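Local coordinates for N5-Carboxyaminoimidazole ribonucleotide synthetase (Staphylococcus aureus subsp. aureus, PDB 3ORQ), which catalyses the ATP-dependent carboxylation of 5-aminoimidazole ribonucleotide with bicarbonate to N5-carboxyaminoimidazole ribonucleotide, a step of purine biosynthesis, at residues A[62-65]-A[66-70]; A[88-91]-A[92-96]. All coordinates share one frame; numbering follows the deposited sequence.

Contact 1. Residues A[62-65]-A[66-70]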
loop_
_atom_site.group_PDB
_atom_site.type_symbol
_atom_site.label_atom_id
_atom_site.label_comp_id
_atom_site.label_asym_id
_atom_site.label_seq_id
_atom_site.Cartn_x
_atom_site.Cartn_y
_atom_site.Cartn_z
ATOM N N ASP A 62 15.510 -12.902 22.188
ATOM C CA ASP A 62 15.969 -12.874 23.590
ATOM C C ASP A 62 17.308 -12.127 23.742
ATOM O O ASP A 62 17.787 -11.963 24.856
ATOM C CB ASP A 62 16.126 -14.305 24.141
ATOM C CG ASP A 62 17.088 -15.161 23.286
ATOM O OD1 ASP A 62 16.934 -15.127 22.051
ATOM O OD2 ASP A 62 17.987 -15.873 23.813
ATOM N N ASP A 63 17.905 -11.689 22.629
ATOM C CA ASP A 63 19.250 -11.101 22.614
ATOM C C ASP A 63 19.199 -9.637 23.093
ATOM O O ASP A 63 18.782 -8.725 22.356
ATOM C CB ASP A 63 19.830 -11.269 21.208
ATOM C CG ASP A 63 21.245 -10.708 21.042
ATOM O OD1 ASP A 63 21.702 -9.904 21.863
ATOM O OD2 ASP A 63 21.910 -11.071 20.040
ATOM N N GLU A 64 19.619 -9.428 24.344
ATOM C CA GLU A 64 19.516 -8.143 25.040
ATOM C C GLU A 64 20.373 -7.023 24.434
ATOM O O GLU A 64 19.936 -5.869 24.397
ATOM C CB GLU A 64 19.833 -8.319 26.554
ATOM C CG GLU A 64 19.664 -7.047 27.406
ATOM C CD GLU A 64 19.836 -7.264 28.938
ATOM O OE1 GLU A 64 19.601 -8.398 29.461
ATOM O OE2 GLU A 64 20.205 -6.276 29.619
ATOM N N LYS A 65 21.580 -7.357 23.971
ATOM C CA LYS A 65 22.443 -6.349 23.336
ATOM C C LYS A 65 21.781 -5.814 22.061
ATOM O O LYS A 65 21.789 -4.614 21.793
ATOM C CB LYS A 65 23.842 -6.895 22.973
ATOM C CG LYS A 65 24.606 -7.572 24.093
ATOM C CD LYS A 65 25.419 -6.592 24.921
ATOM C CE LYS A 65 26.309 -7.338 25.934
ATOM N NZ LYS A 65 26.907 -6.420 26.940
ATOM N N ALA A 66 21.251 -6.730 21.265
ATOM C CA ALA A 66 20.643 -6.372 19.985
ATOM C C ALA A 66 19.359 -5.565 20.215
ATOM O O ALA A 66 19.154 -4.562 19.542
ATOM C CB ALA A 66 20.359 -7.581 19.180
ATOM N N LEU A 67 18.533 -5.982 21.185
ATOM C CA LEU A 67 17.299 -5.236 21.466
ATOM C C LEU A 67 17.652 -3.805 21.926
ATOM O O LEU A 67 16.988 -2.845 21.526
ATOM C CB LEU A 67 16.388 -5.959 22.465
ATOM C CG LEU A 67 15.763 -7.300 22.041
ATOM C CD1 LEU A 67 15.250 -8.073 23.271
ATOM C CD2 LEU A 67 14.635 -7.126 20.997
ATOM N N ASN A 68 18.732 -3.660 22.707
ATOM C CA ASN A 68 19.183 -2.334 23.068
ATOM C C ASN A 68 19.697 -1.460 21.916
ATOM O O ASN A 68 19.409 -0.259 21.871
ATOM C CB ASN A 68 20.158 -2.375 24.219
ATOM C CG ASN A 68 19.453 -2.230 25.538
ATOM O OD1 ASN A 68 19.232 -1.098 26.007
ATOM N ND2 ASN A 68 19.052 -3.371 26.143
ATOM N N GLN A 69 20.460 -2.065 21.006
ATOM C CA GLN A 69 20.827 -1.403 19.771
ATOM C C GLN A 69 19.590 -0.952 18.985
ATOM O O GLN A 69 19.559 0.149 18.448
ATOM C CB GLN A 69 21.741 -2.292 18.924
ATOM C CG GLN A 69 23.215 -2.226 19.375
ATOM C CD GLN A 69 23.780 -0.779 19.345
ATOM O OE1 GLN A 69 23.896 -0.115 20.383
ATOM N NE2 GLN A 69 24.110 -0.297 18.147
ATOM N N LEU A 70 18.561 -1.786 18.947
ATOM C CA LEU A 70 17.319 -1.388 18.325
ATOM C C LEU A 70 16.752 -0.124 18.988
ATOM O O LEU A 70 16.386 0.839 18.303
ATOM C CB LEU A 70 16.299 -2.512 18.352
ATOM C CG LEU A 70 14.974 -2.150 17.678
ATOM C CD1 LEU A 70 15.172 -1.966 16.171
ATOM C CD2 LEU A 70 14.005 -3.241 17.924
#

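Contact 2. Residues A[88-91]-A[92-96]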
loop_
_atom_site.group_PDB
_atom_site.type_symbol
_atom_site.label_atom_id
_atom_site.label_comp_id
_atom_site.label_asym_id
_atom_site.label_seq_id
_atom_site.Cartn_x
_atom_site.Cartn_y
_atom_site.Cartn_z
ATOM N N GLN A 88 12.279 -9.138 29.139
ATOM C CA GLN A 88 13.166 -8.345 28.299
ATOM C C GLN A 88 12.467 -7.033 27.887
ATOM O O GLN A 88 13.074 -5.965 27.869
ATOM C CB GLN A 88 13.587 -9.130 27.048
ATOM C CG GLN A 88 14.852 -9.968 27.219
ATOM C CD GLN A 88 16.035 -9.160 27.744
ATOM O OE1 GLN A 88 16.542 -8.269 27.067
ATOM N NE2 GLN A 88 16.471 -9.468 28.964
ATOM N N LEU A 89 11.191 -7.155 27.542
ATOM C CA LEU A 89 10.415 -6.067 27.019
ATOM C C LEU A 89 10.163 -5.019 28.129
ATOM O O LEU A 89 10.173 -3.821 27.863
ATOM C CB LEU A 89 9.110 -6.620 26.461
ATOM C CG LEU A 89 8.102 -5.683 25.796
ATOM C CD1 LEU A 89 8.767 -4.955 24.610
ATOM C CD2 LEU A 89 6.865 -6.467 25.334
ATOM N N LYS A 90 9.971 -5.477 29.371
ATOM C CA LYS A 90 9.834 -4.554 30.512
ATOM C C LYS A 90 11.090 -3.684 30.665
ATOM O O LYS A 90 10.993 -2.478 30.696
ATOM C CB LYS A 90 9.459 -5.290 31.824
ATOM C CG LYS A 90 9.392 -4.386 33.045
ATOM C CD LYS A 90 8.861 -5.100 34.285
ATOM C CE LYS A 90 8.886 -4.172 35.540
ATOM N NZ LYS A 90 10.297 -3.907 36.000
ATOM N N LEU A 91 12.261 -4.308 30.706
ATOM C CA LEU A 91 13.519 -3.571 30.654
ATOM C C LEU A 91 13.592 -2.521 29.530
ATOM O O LEU A 91 14.073 -1.436 29.749
ATOM C CB LEU A 91 14.686 -4.530 30.476
ATOM C CG LEU A 91 15.026 -5.368 31.699
ATOM C CD1 LEU A 91 16.429 -5.953 31.497
ATOM C CD2 LEU A 91 14.902 -4.554 33.030
ATOM N N LEU A 92 13.120 -2.863 28.341
ATOM C CA LEU A 92 13.152 -1.970 27.187
ATOM C C LEU A 92 12.148 -0.813 27.301
ATOM O O LEU A 92 12.474 0.298 26.930
ATOM C CB LEU A 92 12.861 -2.745 25.912
ATOM C CG LEU A 92 13.963 -3.502 25.184
ATOM C CD1 LEU A 92 13.346 -4.086 23.910
ATOM C CD2 LEU A 92 15.205 -2.630 24.839
ATOM N N CYS A 93 10.946 -1.086 27.827
ATOM C CA CYS A 93 9.923 -0.065 28.022
ATOM C C CYS A 93 10.439 0.960 28.965
ATOM O O CYS A 93 10.082 2.129 28.857
ATOM C CB CYS A 93 8.663 -0.636 28.674
ATOM S SG CYS A 93 7.770 -1.652 27.604
ATOM N N GLU A 94 11.274 0.503 29.896
ATOM C CA GLU A 94 11.766 1.387 30.951
ATOM C C GLU A 94 12.842 2.328 30.411
ATOM O O GLU A 94 12.999 3.414 30.934
ATOM C CB GLU A 94 12.252 0.597 32.194
ATOM C CG GLU A 94 11.128 -0.183 32.931
ATOM C CD GLU A 94 11.638 -1.264 33.943
ATOM O OE1 GLU A 94 12.845 -1.619 33.956
ATOM O OE2 GLU A 94 10.817 -1.762 34.733
ATOM N N LYS A 95 13.561 1.927 29.369
ATOM C CA LYS A 95 14.630 2.753 28.848
ATOM C C LYS A 95 14.259 3.492 27.556
ATOM O O LYS A 95 14.779 4.566 27.289
ATOM C CB LYS A 95 15.874 1.901 28.606
ATOM C CG LYS A 95 17.134 2.706 28.354
ATOM C CD LYS A 95 18.381 1.804 28.242
ATOM C CE LYS A 95 19.668 2.650 28.145
ATOM N NZ LYS A 95 20.727 2.022 27.285
ATOM N N TYR A 96 13.360 2.923 26.757
ATOM C CA TYR A 96 12.985 3.522 25.480
ATOM C C TYR A 96 11.494 3.738 25.352
ATOM O O TYR A 96 10.757 3.391 26.225
ATOM C CB TYR A 96 13.469 2.638 24.334
ATOM C CG TYR A 96 14.924 2.273 24.452
ATOM C CD1 TYR A 96 15.924 3.177 24.042
ATOM C CD2 TYR A 96 15.315 1.028 24.994
ATOM C CE1 TYR A 96 17.287 2.861 24.185
ATOM C CE2 TYR A 96 16.658 0.698 25.127
ATOM C CZ TYR A 96 17.645 1.621 24.734
ATOM O OH TYR A 96 18.983 1.296 24.865
#

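Contact 1. Residues A[62-65]-A[66-70]
D63 opens the first turn of helix 64-73 by accepting L67 N at its carbonyl O (3.0 Å), and E64 O and K65 O go on to receive N68 N and Q69 N in the regular i to i+4 pattern. This helix start in the Rossmann-like preATP-grasp domain has D63 as its N-cap. The CG of D63 stands anti to the backbone N (chi1 -180°), which swings the carboxylate back over the first turn, where OD1 accepts from A66 N at 3.3 Å. The N-H points almost straight at OD1, yet arrives from above the carboxylate plane. The same carboxylate packs on the methyl of A66, with D63 CG 3.7 Å from A66 CB. Its negative charge would also be expected to suit the helix dipole. L67 lays its branch beside the D63 carbonyl, CG 3.4 Å from O, and continues into the interior against L41 and I18. E64 and N68, one turn apart, lie side by side, pointing the same way, and N68 OD1 turns to the hydroxyl of Y96. E64 O is gripped twice by N68, from opposite faces of its carbonyl plane: by the backbone N and by ND2, the latter at 3.2 Å with the acceptor lying in the amide plane.

Contact 2. Residues A[88-91]-A[92-96]
The last turns of helix 86-95, in the preATP-grasp domain, carry an i to i+4 salt bridge between K90 and E94 on the outer side. The lysine extends with CG anti to the backbone N (chi1 176°) and bends only at its last torsion, which brings NZ to E94 OE2 on the syn side of the carboxylate, 18° out of its plane. The NZ to OE2 separation of 2.5 Å is unusually short and its exact value doubtful. E94 CG rests 3.2 Å from K90 O, and the other carboxylate oxygen, OE1, meets L91 CD2 at 3.7 Å. One residue earlier in each partner, C93 N donates to L89 O at 2.8 Å. C93 SG, beside its own backbone N (chi1 -71°), lies 3.2 Å from L89 O, with L89 CG further off. On the inner side L92 CG sits 3.8 Å from Q88 O, its branch directed at L67 of helix 64-73. Toward the end K95 N reaches L91 O only weakly, whereas L92 O receives both K95 N and Y96 N. K95 CG lies over the rim of one Y96 ring face, and K95 NZ donates to Y96 OH. With L89 and L92 buried and K90-E94 outward, the helix resembles those flanking the parallel sheet of Rossmann-like folds.

How the contacts relate
Following the chain from the N terminus, strand 55-58 leads to contact 1 at the start of helix 64-73; strand 76-79, an outermost strand of the parallel four-stranded sheet, comes next, and contact 2 follows in helix 86-95. Neither contact closes a loop, because each joins successive turns of a single helix, and the two stand in series without nesting or crossing. The centres of contact 1 and contact 2 are about 11 Å apart, and the two helices touch directly. N68 OD1 lies 2.7 Å from Y96 OH, a probable hydrogen bond, while L67 and L92 pack together and E64 CB meets Q88 OE1 at 3.3 Å. Helix 64-73 thus lies between helix 86-95 and strands 14-18 and 37-42.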